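Local coordinates for isomaltose glucohydrolase (Kribbella flavida, PDB 5Z3E), which hydrolyses the alpha-1,6-glucosidic linkage of isomaltose from its non-reducing end, releasing beta-D-glucose and D-glucose, in the intracellular breakdown of a starch-derived cyclic tetrasaccharide, at residues R43-V48 with W383-Y388; R51-G56 with V90-R95; E82-Y87 with M387-A392; Q315-S320 with L340-D345. The protein carries 1 engineered substitution. All coordinates share one frame; numbering follows the deposited sequence. Where two conformers were deposited one is given.

How the interactions relate
Interactions 1, 2 and 3 are threaded together by two helices: helix 32-52 serves interactions 1 and 2, and helix 382-394 serves interactions 1 and 3, which share Met387 and Tyr388 and have centres about 7 Å apart. Interaction 1 brings an early helix against the last one, closing a loop of the chain within which interactions 2 and 4 are nested; interaction 3 crosses interaction 2 along the sequence and also encloses interaction 4. Interactions 2 and 4 lie farthest apart, about 25 Å between centres, without touching. The largely helical core is thus tied from its surface edge, at 51-56 with 90-95, to the strand-helix junction 315-320 beside the catalytic region.

Interaction 1. Residues R43-V48 with W383-Y388; sequences RHSHAV and WSHGMY
His385 has its CG anti to the carbonyl carbon (chi1 -70°), and Ser45 places OG in the same way, which brings the imidazole and the hydroxyl together where the two helices come nearest. ND1 of His385 donates to Ser45 OG at 2.8 Å, and the oxygen lies at the ring edge, in the imidazole plane. Serine suits this place because its short side chain lets the backbones close in, Ser45 CA and His385 CA being 5.2 Å apart, while its oxygen still accepts a bond. The same OG is also hydrogen-bonded to Leu41 O one helical turn back, so this buried hydroxyl is used twice, and it touches Tyr388 CD2.

In the conformer given, Val48 CG1 covers one face of the His385 ring. It sits 3.8 Å from the ring centroid, only 5° off the normal, a CH-pi contact in which one valine methyl points onto the ring centre. From another direction His44 approaches obliquely, His44 CD2 lying 3.9 Å from His385 CE1 with the ring planes steeply inclined. The polar end of His44 is engaged by Asp352 through NE2, and by a bound citrate through ND1. Hydroxyl at the edge and methyl over the face together restrict the tilt of the His385 ring.

The segment axes run at 138° to one another, 9.2 Å apart at closest approach, so here the two helix segments run roughly antiparallel. A buried histidine-serine hydrogen bond joins these two helices, in keeping with the helix-on-helix architecture of the (alpha/alpha)6 barrel of glycoside hydrolase family 15.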
loop_
_atom_site.group_PDB
_atom_site.type_symbol
_atom_site.label_atom_id
_atom_site.label_comp_id
_atom_site.label_asym_id
_atom_site.label_seq_id
_atom_site.Cartn_x
_atom_site.Cartn_y
_atom_site.Cartn_z
ATOM N N ARG A 43 -13.212 14.476 7.623
ATOM C CA ARG A 43 -14.325 14.779 6.730
ATOM C C ARG A 43 -13.794 15.206 5.377
ATOM O O ARG A 43 -14.257 14.748 4.335
ATOM C CB ARG A 43 -15.202 15.900 7.369
ATOM C CG ARG A 43 -16.397 16.188 6.605
ATOM C CD ARG A 43 -16.860 17.637 6.822
ATOM N NE ARG A 43 -15.877 18.622 6.334
ATOM C CZ ARG A 43 -15.547 18.822 5.046
ATOM N NH1 ARG A 43 -16.164 18.196 4.064
ATOM N NH2 ARG A 43 -14.604 19.701 4.748
ATOM N N HIS A 44 -12.806 16.104 5.363
ATOM C CA HIS A 44 -12.226 16.555 4.121
ATOM C C HIS A 44 -11.566 15.412 3.364
ATOM O O HIS A 44 -11.643 15.364 2.138
ATOM C CB HIS A 44 -11.208 17.680 4.369
ATOM C CG HIS A 44 -10.491 18.115 3.143
ATOM N ND1 HIS A 44 -11.107 18.837 2.130
ATOM C CD2 HIS A 44 -9.233 17.865 2.711
ATOM C CE1 HIS A 44 -10.247 19.022 1.150
ATOM N NE2 HIS A 44 -9.104 18.456 1.476
ATOM N N SER A 45 -10.914 14.499 4.078
ATOM C CA SER A 45 -10.281 13.360 3.434
ATOM C C SER A 45 -11.302 12.520 2.685
ATOM O O SER A 45 -11.071 12.101 1.546
ATOM C CB SER A 45 -9.547 12.508 4.460
ATOM O OG SER A 45 -8.382 13.165 4.963
ATOM N N HIS A 46 -12.418 12.205 3.330
ATOM C CA HIS A 46 -13.474 11.487 2.645
ATOM C C HIS A 46 -13.967 12.256 1.433
ATOM O O HIS A 46 -14.172 11.689 0.347
ATOM C CB HIS A 46 -14.618 11.197 3.602
ATOM C CG HIS A 46 -15.842 10.703 2.896
ATOM N ND1 HIS A 46 -16.885 11.511 2.579
ATOM C CD2 HIS A 46 -16.164 9.476 2.416
ATOM C CE1 HIS A 46 -17.786 10.807 1.918
ATOM N NE2 HIS A 46 -17.385 9.567 1.817
ATOM N N ALA A 47 -14.169 13.571 1.574
ATOM C CA ALA A 47 -14.692 14.374 0.495
ATOM C C ALA A 47 -13.747 14.430 -0.687
ATOM O O ALA A 47 -14.188 14.313 -1.830
ATOM C CB ALA A 47 -15.022 15.787 0.993
ATOM N N VAL A 48 -12.466 14.613 -0.455
ATOM C CA VAL A 48 -11.565 14.786 -1.562
ATOM C C VAL A 48 -11.338 13.446 -2.297
ATOM O O VAL A 48 -11.208 13.423 -3.516
ATOM C CB VAL A 48 -10.289 15.529 -1.117
ATOM C CG1 VAL A 48 -9.411 14.615 -0.301
ATOM C CG2 VAL A 48 -9.513 16.071 -2.282
ATOM N N TRP A 383 -3.755 8.574 -1.513
ATOM C CA TRP A 383 -3.230 7.608 -0.557
ATOM C C TRP A 383 -2.890 8.282 0.783
ATOM O O TRP A 383 -3.110 7.716 1.846
ATOM C CB TRP A 383 -2.038 6.893 -1.191
ATOM C CG TRP A 383 -1.463 5.721 -0.429
ATOM C CD1 TRP A 383 -1.943 5.135 0.697
ATOM C CD2 TRP A 383 -0.254 5.024 -0.773
ATOM N NE1 TRP A 383 -1.095 4.117 1.087
ATOM C CE2 TRP A 383 -0.049 4.028 0.199
ATOM C CE3 TRP A 383 0.696 5.166 -1.792
ATOM C CZ2 TRP A 383 1.063 3.206 0.200
ATOM C CZ3 TRP A 383 1.818 4.349 -1.767
ATOM C CH2 TRP A 383 1.993 3.401 -0.775
ATOM N N SER A 384 -2.389 9.517 0.753
ATOM C CA SER A 384 -2.164 10.238 2.013
ATOM C C SER A 384 -3.452 10.353 2.821
ATOM O O SER A 384 -3.459 10.121 4.030
ATOM C CB SER A 384 -1.614 11.638 1.760
ATOM O OG SER A 384 -0.303 11.589 1.276
ATOM N N HIS A 385 -4.524 10.752 2.148
ATOM C CA HIS A 385 -5.819 10.854 2.781
ATOM C C HIS A 385 -6.374 9.519 3.247
ATOM O O HIS A 385 -6.967 9.421 4.319
ATOM C CB HIS A 385 -6.795 11.588 1.858
ATOM C CG HIS A 385 -6.477 13.050 1.725
ATOM N ND1 HIS A 385 -6.836 13.958 2.705
ATOM C CD2 HIS A 385 -5.790 13.755 0.796
ATOM C CE1 HIS A 385 -6.393 15.145 2.366
ATOM N NE2 HIS A 385 -5.747 15.070 1.208
ATOM N N GLY A 386 -6.186 8.477 2.426
ATOM C CA GLY A 386 -6.628 7.164 2.849
ATOM C C GLY A 386 -5.940 6.697 4.109
ATOM O O GLY A 386 -6.581 6.151 5.009
ATOM N N MET A 387 -4.630 6.894 4.169
ATOM C CA MET A 387 -3.877 6.493 5.344
ATOM C C MET A 387 -4.237 7.317 6.575
ATOM O O MET A 387 -4.275 6.799 7.692
ATOM C CB MET A 387 -2.371 6.580 5.109
ATOM C CG MET A 387 -1.820 5.708 4.077
ATOM S SD MET A 387 -2.128 3.902 4.368
ATOM C CE MET A 387 -1.098 3.615 5.742
ATOM N N TYR A 388 -4.498 8.610 6.380
ATOM C CA TYR A 388 -4.975 9.441 7.481
ATOM C C TYR A 388 -6.271 8.863 8.058
ATOM O O TYR A 388 -6.419 8.731 9.287
ATOM C CB TYR A 388 -5.202 10.882 7.009
ATOM C CG TYR A 388 -5.756 11.730 8.123
ATOM C CD1 TYR A 388 -4.923 12.264 9.075
ATOM C CD2 TYR A 388 -7.127 11.934 8.246
ATOM C CE1 TYR A 388 -5.443 12.991 10.131
ATOM C CE2 TYR A 388 -7.652 12.632 9.291
ATOM C CZ TYR A 388 -6.827 13.193 10.218
ATOM O OH TYR A 388 -7.325 13.893 11.300
#

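Interaction 2. Residues R51-G56 with V90-R95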
loop_
_atom_site.group_PDB
_atom_site.type_symbol
_atom_site.label_atom_id
_atom_site.label_comp_id
_atom_site.label_asym_id
_atom_site.label_seq_id
_atom_site.Cartn_x
_atom_site.Cartn_y
_atom_site.Cartn_z
ATOM N N ARG A 51 -14.720 12.870 -4.257
ATOM C CA ARG A 51 -14.906 13.807 -5.349
ATOM C C ARG A 51 -14.041 13.435 -6.532
ATOM O O ARG A 51 -14.454 13.600 -7.678
ATOM C CB ARG A 51 -14.538 15.216 -4.887
ATOM C CG ARG A 51 -14.842 16.198 -5.978
ATOM C CD ARG A 51 -13.692 16.874 -6.627
ATOM N NE ARG A 51 -12.919 17.683 -5.666
ATOM C CZ ARG A 51 -11.977 18.566 -6.008
ATOM N NH1 ARG A 51 -11.221 19.144 -5.048
ATOM N NH2 ARG A 51 -11.809 18.938 -7.286
ATOM N N HIS A 52 -12.840 12.936 -6.286
ATOM C CA HIS A 52 -11.911 12.623 -7.362
ATOM C C HIS A 52 -12.030 11.212 -7.909
ATOM O O HIS A 52 -11.426 10.894 -8.932
ATOM C CB HIS A 52 -10.478 12.918 -6.930
ATOM C CG HIS A 52 -10.161 14.357 -6.862
ATOM N ND1 HIS A 52 -10.078 15.130 -7.985
ATOM C CD2 HIS A 52 -9.979 15.153 -5.802
ATOM C CE1 HIS A 52 -9.811 16.362 -7.607
ATOM N NE2 HIS A 52 -9.739 16.403 -6.295
ATOM N N GLN A 53 -12.768 10.346 -7.224
ATOM C CA GLN A 53 -13.006 9.003 -7.749
ATOM C C GLN A 53 -13.568 9.106 -9.166
ATOM O O GLN A 53 -14.461 9.892 -9.443
ATOM C CB GLN A 53 -13.956 8.259 -6.836
ATOM C CG GLN A 53 -14.171 6.794 -7.199
ATOM C CD GLN A 53 -14.914 6.038 -6.124
ATOM O OE1 GLN A 53 -15.607 6.632 -5.294
ATOM N NE2 GLN A 53 -14.785 4.721 -6.129
ATOM N N ASP A 54 -13.006 8.333 -10.094
ATOM C CA ASP A 54 -13.429 8.335 -11.483
ATOM C C ASP A 54 -14.827 7.800 -11.585
ATOM O O ASP A 54 -15.257 6.951 -10.762
ATOM C CB ASP A 54 -12.455 7.543 -12.348
ATOM C CG ASP A 54 -12.837 7.579 -13.823
ATOM O OD1 ASP A 54 -12.712 8.658 -14.445
ATOM O OD2 ASP A 54 -13.307 6.550 -14.349
ATOM N N ALA A 55 -15.508 8.210 -12.648
ATOM C CA ALA A 55 -16.807 7.703 -12.982
ATOM C C ALA A 55 -16.870 6.164 -13.002
ATOM O O ALA A 55 -17.924 5.640 -12.656
ATOM C CB ALA A 55 -17.286 8.275 -14.327
ATOM N N GLY A 56 -15.834 5.523 -13.438
ATOM C CA GLY A 56 -15.848 4.064 -13.506
ATOM C C GLY A 56 -15.481 3.346 -12.203
ATOM O O GLY A 56 -15.501 2.123 -12.193
ATOM N N VAL A 90 -19.684 2.733 2.035
ATOM C CA VAL A 90 -19.750 1.421 1.418
ATOM C C VAL A 90 -19.890 1.542 -0.082
ATOM O O VAL A 90 -19.279 0.763 -0.830
ATOM C CB VAL A 90 -20.896 0.631 2.041
ATOM C CG1 VAL A 90 -21.114 -0.699 1.373
ATOM C CG2 VAL A 90 -20.674 0.407 3.554
ATOM N N ALA A 91 -20.643 2.524 -0.551
ATOM C CA ALA A 91 -20.856 2.674 -1.971
ATOM C C ALA A 91 -19.550 3.005 -2.693
ATOM O O ALA A 91 -19.213 2.366 -3.685
ATOM C CB ALA A 91 -21.911 3.751 -2.252
ATOM N N SER A 92 -18.802 3.998 -2.203
ATOM C CA SER A 92 -17.582 4.399 -2.883
ATOM C C SER A 92 -16.560 3.271 -2.898
ATOM O O SER A 92 -15.957 2.988 -3.939
ATOM C CB SER A 92 -16.984 5.630 -2.202
ATOM O OG SER A 92 -15.699 5.921 -2.719
ATOM N N ALA A 93 -16.334 2.651 -1.746
ATOM C CA ALA A 93 -15.372 1.552 -1.700
ATOM C C ALA A 93 -15.795 0.435 -2.645
ATOM O O ALA A 93 -14.956 -0.141 -3.341
ATOM C CB ALA A 93 -15.221 1.051 -0.268
ATOM N N GLY A 94 -17.077 0.101 -2.655
ATOM C CA GLY A 94 -17.554 -0.947 -3.534
ATOM C C GLY A 94 -17.341 -0.652 -4.988
ATOM O O GLY A 94 -17.076 -1.571 -5.778
ATOM N N ARG A 95 -17.474 0.608 -5.382
ATOM C CA ARG A 95 -17.239 0.976 -6.775
ATOM C C ARG A 95 -15.761 0.821 -7.151
ATOM O O ARG A 95 -15.461 0.454 -8.292
ATOM C CB ARG A 95 -17.728 2.372 -7.103
ATOM C CG ARG A 95 -19.274 2.486 -7.033
ATOM C CD ARG A 95 -19.822 3.479 -8.050
ATOM N NE ARG A 95 -19.607 2.959 -9.365
ATOM C CZ ARG A 95 -19.241 3.781 -10.450
ATOM N NH1 ARG A 95 -19.011 3.226 -11.583
ATOM N NH2 ARG A 95 -19.139 5.114 -10.293
HETATM O O HOH W 1 -18.450 6.163 -7.276
#
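Gln53 reaches across to Ser92 with its whole length. CB leaves the backbone toward helix 90-105, CG stands anti to the backbone N (chi1 -174°), and the chain continues extended, so the amide arrives beside Ser92 instead of curling back. CD then lies 3.5 Å from Ser92 OG, and the two ends of the amide divide the work. Oxygen OE1 accepts from Ser92 OG at 2.7 Å, the donor tilted 32° from the carbonyl plane. Nitrogen NE2 donates to Ser92 O at 3.0 Å along a nearly straight bond of 172°, with that oxygen close to the amide plane. Glutamine suits the place because one flat group can both accept from the serine hydroxyl and donate to the main chain of the same residue. NE2 also bonds Gly57 O, and Ser92 OG has a further partner in Tyr59 OH.

One helical turn on, Arg95 makes the second clasp. Both NH1 and NH2 point at a single acceptor, Ala55 O, with NH2 at 2.7 Å and NH1 at 2.9 Å; the oxygen lies at the edge of the guanidinium, near its plane. The NH1 bond uses a lone pair in the carbonyl plane, whereas NH2 comes from above that plane. A water accepts from Arg95 NH2 and gives a weak bond to Gln53 OE1, linking the two clasps.

Within the loop, Asp54 OD2 accepts from Gly56 N at 2.9 Å. Helix 32-52 has just ended, and side chains of the first turns of helix 90-105 hold the segment that follows, which carries this Asx turn.

Interaction 3. Residues E82-Y87 with M387-A392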
loop_
_atom_site.group_PDB
_atom_site.type_symbol
_atom_site.label_atom_id
_atom_site.label_comp_id
_atom_site.label_asym_id
_atom_site.label_seq_id
_atom_site.Cartn_x
_atom_site.Cartn_y
_atom_site.Cartn_z
ATOM N N GLU A 82 -9.545 1.173 1.771
ATOM C CA GLU A 82 -9.644 0.748 3.162
ATOM C C GLU A 82 -9.995 1.925 4.066
ATOM O O GLU A 82 -10.825 1.780 4.967
ATOM C CB GLU A 82 -8.337 0.067 3.594
ATOM C CG GLU A 82 -8.250 -0.266 5.069
ATOM C CD GLU A 82 -9.242 -1.279 5.619
ATOM O OE1 GLU A 82 -10.095 -1.811 4.879
ATOM O OE2 GLU A 82 -9.145 -1.524 6.858
ATOM N N GLY A 83 -9.380 3.079 3.850
ATOM C CA GLY A 83 -9.770 4.259 4.618
ATOM C C GLY A 83 -11.217 4.626 4.424
ATOM O O GLY A 83 -11.928 4.946 5.375
ATOM N N ILE A 84 -11.693 4.565 3.172
ATOM C CA ILE A 84 -13.070 4.896 2.858
ATOM C C ILE A 84 -14.040 3.880 3.465
ATOM O O ILE A 84 -15.115 4.240 3.959
ATOM C CB ILE A 84 -13.238 5.017 1.327
ATOM C CG1 ILE A 84 -12.475 6.232 0.782
ATOM C CG2 ILE A 84 -14.699 5.031 0.902
ATOM C CD1 ILE A 84 -13.003 7.592 1.261
ATOM N N SER A 85 -13.672 2.603 3.422
ATOM C CA SER A 85 -14.489 1.551 4.003
ATOM C C SER A 85 -14.617 1.719 5.514
ATOM O O SER A 85 -15.710 1.601 6.079
ATOM C CB SER A 85 -13.880 0.188 3.666
ATOM O OG SER A 85 -14.625 -0.852 4.264
ATOM N N ARG A 86 -13.513 2.045 6.181
ATOM C CA ARG A 86 -13.548 2.346 7.618
ATOM C C ARG A 86 -14.400 3.550 7.922
ATOM O O ARG A 86 -15.120 3.579 8.919
ATOM C CB ARG A 86 -12.128 2.555 8.139
ATOM C CG ARG A 86 -11.327 1.279 8.296
ATOM C CD ARG A 86 -9.879 1.577 8.566
ATOM N NE ARG A 86 -9.061 0.427 8.923
ATOM C CZ ARG A 86 -8.532 0.181 10.114
ATOM N NH1 ARG A 86 -8.808 0.939 11.154
ATOM N NH2 ARG A 86 -7.697 -0.834 10.259
ATOM N N TYR A 87 -14.334 4.573 7.070
ATOM C CA TYR A 87 -15.142 5.768 7.235
ATOM C C TYR A 87 -16.613 5.450 7.111
ATOM O O TYR A 87 -17.442 6.164 7.685
ATOM C CB TYR A 87 -14.734 6.816 6.193
ATOM C CG TYR A 87 -15.290 8.186 6.419
ATOM C CD1 TYR A 87 -14.609 9.085 7.222
ATOM C CD2 TYR A 87 -16.453 8.608 5.824
ATOM C CE1 TYR A 87 -15.081 10.361 7.429
ATOM C CE2 TYR A 87 -16.946 9.920 6.051
ATOM C CZ TYR A 87 -16.241 10.763 6.850
ATOM O OH TYR A 87 -16.702 12.070 7.091
ATOM N N MET A 387 -4.630 6.894 4.169
ATOM C CA MET A 387 -3.877 6.493 5.344
ATOM C C MET A 387 -4.237 7.317 6.575
ATOM O O MET A 387 -4.275 6.799 7.692
ATOM C CB MET A 387 -2.371 6.580 5.109
ATOM C CG MET A 387 -1.820 5.708 4.077
ATOM S SD MET A 387 -2.128 3.902 4.368
ATOM C CE MET A 387 -1.098 3.615 5.742
ATOM N N TYR A 388 -4.498 8.610 6.380
ATOM C CA TYR A 388 -4.975 9.441 7.481
ATOM C C TYR A 388 -6.271 8.863 8.058
ATOM O O TYR A 388 -6.419 8.731 9.287
ATOM C CB TYR A 388 -5.202 10.882 7.009
ATOM C CG TYR A 388 -5.756 11.730 8.123
ATOM C CD1 TYR A 388 -4.923 12.264 9.075
ATOM C CD2 TYR A 388 -7.127 11.934 8.246
ATOM C CE1 TYR A 388 -5.443 12.991 10.131
ATOM C CE2 TYR A 388 -7.652 12.632 9.291
ATOM C CZ TYR A 388 -6.827 13.193 10.218
ATOM O OH TYR A 388 -7.325 13.893 11.300
ATOM N N LEU A 389 -7.203 8.499 7.175
ATOM C CA LEU A 389 -8.448 7.904 7.632
ATOM C C LEU A 389 -8.227 6.622 8.411
ATOM O O LEU A 389 -8.894 6.387 9.428
ATOM C CB LEU A 389 -9.397 7.668 6.463
ATOM C CG LEU A 389 -9.992 8.931 5.846
ATOM C CD1 LEU A 389 -10.820 8.553 4.643
ATOM C CD2 LEU A 389 -10.860 9.684 6.873
ATOM N N ILE A 390 -7.323 5.762 7.950
ATOM C CA ILE A 390 -7.037 4.528 8.662
ATOM C C ILE A 390 -6.515 4.824 10.061
ATOM O O ILE A 390 -6.983 4.249 11.035
ATOM C CB ILE A 390 -6.069 3.627 7.873
ATOM C CG1 ILE A 390 -6.691 3.175 6.558
ATOM C CG2 ILE A 390 -5.663 2.432 8.726
ATOM C CD1 ILE A 390 -5.736 2.475 5.608
ATOM N N LEU A 391 -5.513 5.693 10.168
ATOM C CA LEU A 391 -4.924 5.953 11.471
ATOM C C LEU A 391 -5.941 6.640 12.412
ATOM O O LEU A 391 -6.045 6.299 13.592
ATOM C CB LEU A 391 -3.654 6.783 11.322
ATOM C CG LEU A 391 -2.956 7.147 12.638
ATOM C CD1 LEU A 391 -2.709 5.946 13.508
ATOM C CD2 LEU A 391 -1.670 7.902 12.334
ATOM N N ALA A 392 -6.684 7.589 11.879
ATOM C CA ALA A 392 -7.723 8.257 12.670
ATOM C C ALA A 392 -8.715 7.222 13.194
ATOM O O ALA A 392 -9.116 7.269 14.346
ATOM C CB ALA A 392 -8.415 9.316 11.864
#
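Ile390 lies at about a right angle to Arg86, with CG2 3.9 Å above the centre of the guanidinium face, so the methyl covers the flat cation. NE of that guanidinium forms a salt bridge with Glu82 OE2 at 2.8 Å, the oxygen being met from above the carboxylate plane. The pair is four positions apart, which puts both on one side of the helix. Ile390 CD1 meanwhile sits 3.8 Å from Glu82 CG, again crossing near a right angle, so one isoleucine packs on the guanidinium face of Arg86 and the aliphatic CG of Glu82.

At Gly83 the backbones come nearest, Gly83 CA and Ile390 CA being 4.9 Å apart. With no side chain, it lets Ile390 CG1 and Leu389 lie directly on its backbone. Leu389 forks over the glycine: CD1 rests 3.8 Å from Gly83 O, and CD2 meets Tyr87 CD1 obliquely at 3.8 Å. Ile84 CD1 touches Leu389 CD1 more loosely.

The axes of segments 82-87 and 387-392 pass 7.8 Å apart at 44°. Arg86 also pairs with Asp393 and Glu394, Glu82 with Arg166 of helix 151-167, and Tyr87 stacks on His46 of helix 32-52, while Trp325 of helix 317-329 packs against both Arg86 and Ile390.

Interaction 4. Residues Q315-S320 with L340-D345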
loop_
_atom_site.group_PDB
_atom_site.type_symbol
_atom_site.label_atom_id
_atom_site.label_comp_id
_atom_site.label_asym_id
_atom_site.label_seq_id
_atom_site.Cartn_x
_atom_site.Cartn_y
_atom_site.Cartn_z
ATOM N N GLN A 315 9.767 13.742 3.717
ATOM C CA GLN A 315 9.024 13.023 4.745
ATOM C C GLN A 315 7.633 12.710 4.223
ATOM O O GLN A 315 6.907 13.621 3.822
ATOM C CB GLN A 315 8.928 13.897 6.000
ATOM C CG GLN A 315 10.276 14.203 6.614
ATOM C CD GLN A 315 10.205 15.418 7.526
ATOM O OE1 GLN A 315 9.934 16.515 7.036
ATOM N NE2 GLN A 315 10.454 15.248 8.814
ATOM N N TRP A 316 7.275 11.422 4.223
ATOM C CA TRP A 316 6.060 10.965 3.554
ATOM C C TRP A 316 4.917 10.776 4.528
ATOM O O TRP A 316 4.989 9.991 5.489
ATOM C CB TRP A 316 6.352 9.659 2.814
ATOM C CG TRP A 316 7.098 9.909 1.527
ATOM C CD1 TRP A 316 8.355 10.419 1.347
ATOM C CD2 TRP A 316 6.571 9.690 0.216
ATOM N NE1 TRP A 316 8.626 10.535 0.004
ATOM C CE2 TRP A 316 7.550 10.090 -0.704
ATOM C CE3 TRP A 316 5.366 9.165 -0.256
ATOM C CZ2 TRP A 316 7.364 9.973 -2.068
ATOM C CZ3 TRP A 316 5.178 9.065 -1.606
ATOM C CH2 TRP A 316 6.177 9.457 -2.506
ATOM N N ILE A 317 3.796 11.447 4.246
ATOM C CA ILE A 317 2.607 11.369 5.070
ATOM C C ILE A 317 2.166 9.913 5.240
ATOM O O ILE A 317 1.837 9.472 6.346
ATOM C CB ILE A 317 1.474 12.247 4.516
ATOM C CG1 ILE A 317 1.684 13.741 4.856
ATOM C CG2 ILE A 317 0.127 11.805 5.042
ATOM C CD1 ILE A 317 2.909 14.387 4.288
ATOM N N LEU A 318 2.133 9.152 4.134
ATOM C CA LEU A 318 1.603 7.796 4.200
ATOM C C LEU A 318 2.469 6.909 5.083
ATOM O O LEU A 318 1.965 5.968 5.684
ATOM C CB LEU A 318 1.406 7.238 2.778
ATOM C CG LEU A 318 2.651 6.921 1.971
ATOM C CD1 LEU A 318 3.118 5.495 2.229
ATOM C CD2 LEU A 318 2.413 7.126 0.497
ATOM N N LEU A 319 3.775 7.182 5.137
ATOM C CA LEU A 319 4.682 6.395 5.946
ATOM C C LEU A 319 4.588 6.779 7.426
ATOM O O LEU A 319 4.682 5.899 8.284
ATOM C CB LEU A 319 6.107 6.475 5.448
ATOM C CG LEU A 319 6.362 5.849 4.076
ATOM C CD1 LEU A 319 7.810 6.011 3.697
ATOM C CD2 LEU A 319 5.952 4.367 4.060
ATOM N N SER A 320 4.399 8.063 7.725
ATOM C CA SER A 320 4.095 8.446 9.105
ATOM C C SER A 320 2.791 7.821 9.576
ATOM O O SER A 320 2.685 7.378 10.713
ATOM C CB SER A 320 4.057 9.959 9.210
ATOM O OG SER A 320 5.338 10.493 9.005
ATOM N N LEU A 340 -0.028 11.037 14.090
ATOM C CA LEU A 340 -1.262 11.625 13.598
ATOM C C LEU A 340 -1.175 13.154 13.598
ATOM O O LEU A 340 -1.579 13.813 12.636
ATOM C CB LEU A 340 -2.449 11.145 14.401
ATOM C CG LEU A 340 -3.800 11.598 13.899
ATOM C CD1 LEU A 340 -4.147 10.883 12.598
ATOM C CD2 LEU A 340 -4.890 11.381 14.949
ATOM N N ARG A 341 -0.666 13.723 14.688
ATOM C CA ARG A 341 -0.532 15.182 14.790
ATOM C C ARG A 341 0.411 15.712 13.715
ATOM O O ARG A 341 0.162 16.746 13.108
ATOM C CB ARG A 341 -0.047 15.586 16.181
ATOM C CG ARG A 341 -1.022 15.342 17.289
ATOM C CD ARG A 341 -0.465 15.848 18.625
ATOM N NE ARG A 341 -1.334 15.476 19.732
ATOM C CZ ARG A 341 -1.056 14.529 20.624
ATOM N NH1 ARG A 341 0.097 13.867 20.542
ATOM N NH2 ARG A 341 -1.940 14.216 21.539
ATOM N N TRP A 342 1.530 15.015 13.503
ATOM C CA TRP A 342 2.479 15.450 12.469
ATOM C C TRP A 342 1.821 15.486 11.096
ATOM O O TRP A 342 1.962 16.453 10.346
ATOM C CB TRP A 342 3.732 14.553 12.435
ATOM C CG TRP A 342 4.740 15.027 11.424
ATOM C CD1 TRP A 342 5.714 15.963 11.632
ATOM C CD2 TRP A 342 4.837 14.658 10.047
ATOM N NE1 TRP A 342 6.415 16.184 10.493
ATOM C CE2 TRP A 342 5.898 15.400 9.489
ATOM C CE3 TRP A 342 4.136 13.764 9.227
ATOM C CZ2 TRP A 342 6.261 15.294 8.146
ATOM C CZ3 TRP A 342 4.516 13.647 7.916
ATOM C CH2 TRP A 342 5.565 14.413 7.373
ATOM N N ILE A 343 1.065 14.442 10.765
ATOM C CA ILE A 343 0.376 14.412 9.485
ATOM C C ILE A 343 -0.577 15.602 9.360
ATOM O O ILE A 343 -0.617 16.281 8.339
ATOM C CB ILE A 343 -0.417 13.116 9.311
ATOM C CG1 ILE A 343 0.556 11.931 9.222
ATOM C CG2 ILE A 343 -1.332 13.224 8.100
ATOM C CD1 ILE A 343 -0.135 10.620 9.493
ATOM N N ALA A 344 -1.377 15.865 10.397
ATOM C CA ALA A 344 -2.355 16.940 10.335
ATOM C C ALA A 344 -1.661 18.276 10.085
ATOM O O ALA A 344 -2.222 19.147 9.414
ATOM C CB ALA A 344 -3.192 16.974 11.589
ATOM N N ASP A 345 -0.464 18.451 10.634
ATOM C CA ASP A 345 0.290 19.684 10.452
ATOM C C ASP A 345 0.794 19.852 9.019
ATOM O O ASP A 345 1.297 20.946 8.691
ATOM C CB ASP A 345 1.459 19.716 11.430
ATOM C CG ASP A 345 1.029 19.932 12.867
ATOM O OD1 ASP A 345 -0.120 20.376 13.120
ATOM O OD2 ASP A 345 1.878 19.701 13.774
#
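The backbone of 315-320 turns from strand into helix, with Trp316 at the N-cap position, and comes nearest to helix 333-344 where Ile317 CA and Ile343 CA stand 5.8 Å apart. Trp342 carries the largest share of the contact. Its CG is anti to the backbone N (chi1 -177°), which directs the indole toward 315-320 so that its six-membered ring reaches both the strand and the helix. Gln315 CB lies 3.7 Å from Trp342 CH2, the chain passing obliquely with amide and ring planes 63° apart. Ile317 crosses the indole at about a right angle, Ile317 CD1 being 4.0 Å from Trp342 CZ3. Ser320 OG comes to 3.4 Å from the same CZ3, obliquely to the ring, so the broad indole touches all three residues.

Beside the indole, Ile317 CG2 and Ile343 CG2 meet at 3.7 Å, a branched-methyl contact matched to the close backbones. Ser320 CB rests 4.0 Å from Ile343 CG1, its small size leaving space for the isoleucine.

Polar atoms in this buried zone find partners beyond it: Ser320 OG bonds Gly300 O and Val302 N, and Gln315 OE1 accepts from His360 N. Gln315 pairs through its backbone with Val357 of strand 356-357, while Ile317 pairs likewise with Ala355, the engineered residue at the position inferred to be the proton acceptor. Across the two segments themselves there is no hydrogen bond, so the chemistry implies an apolar seam: mainly aromatic and aliphatic surfaces join helix 333-344 to the strand-helix junction, while buried polar groups are tied to other parts of the chain.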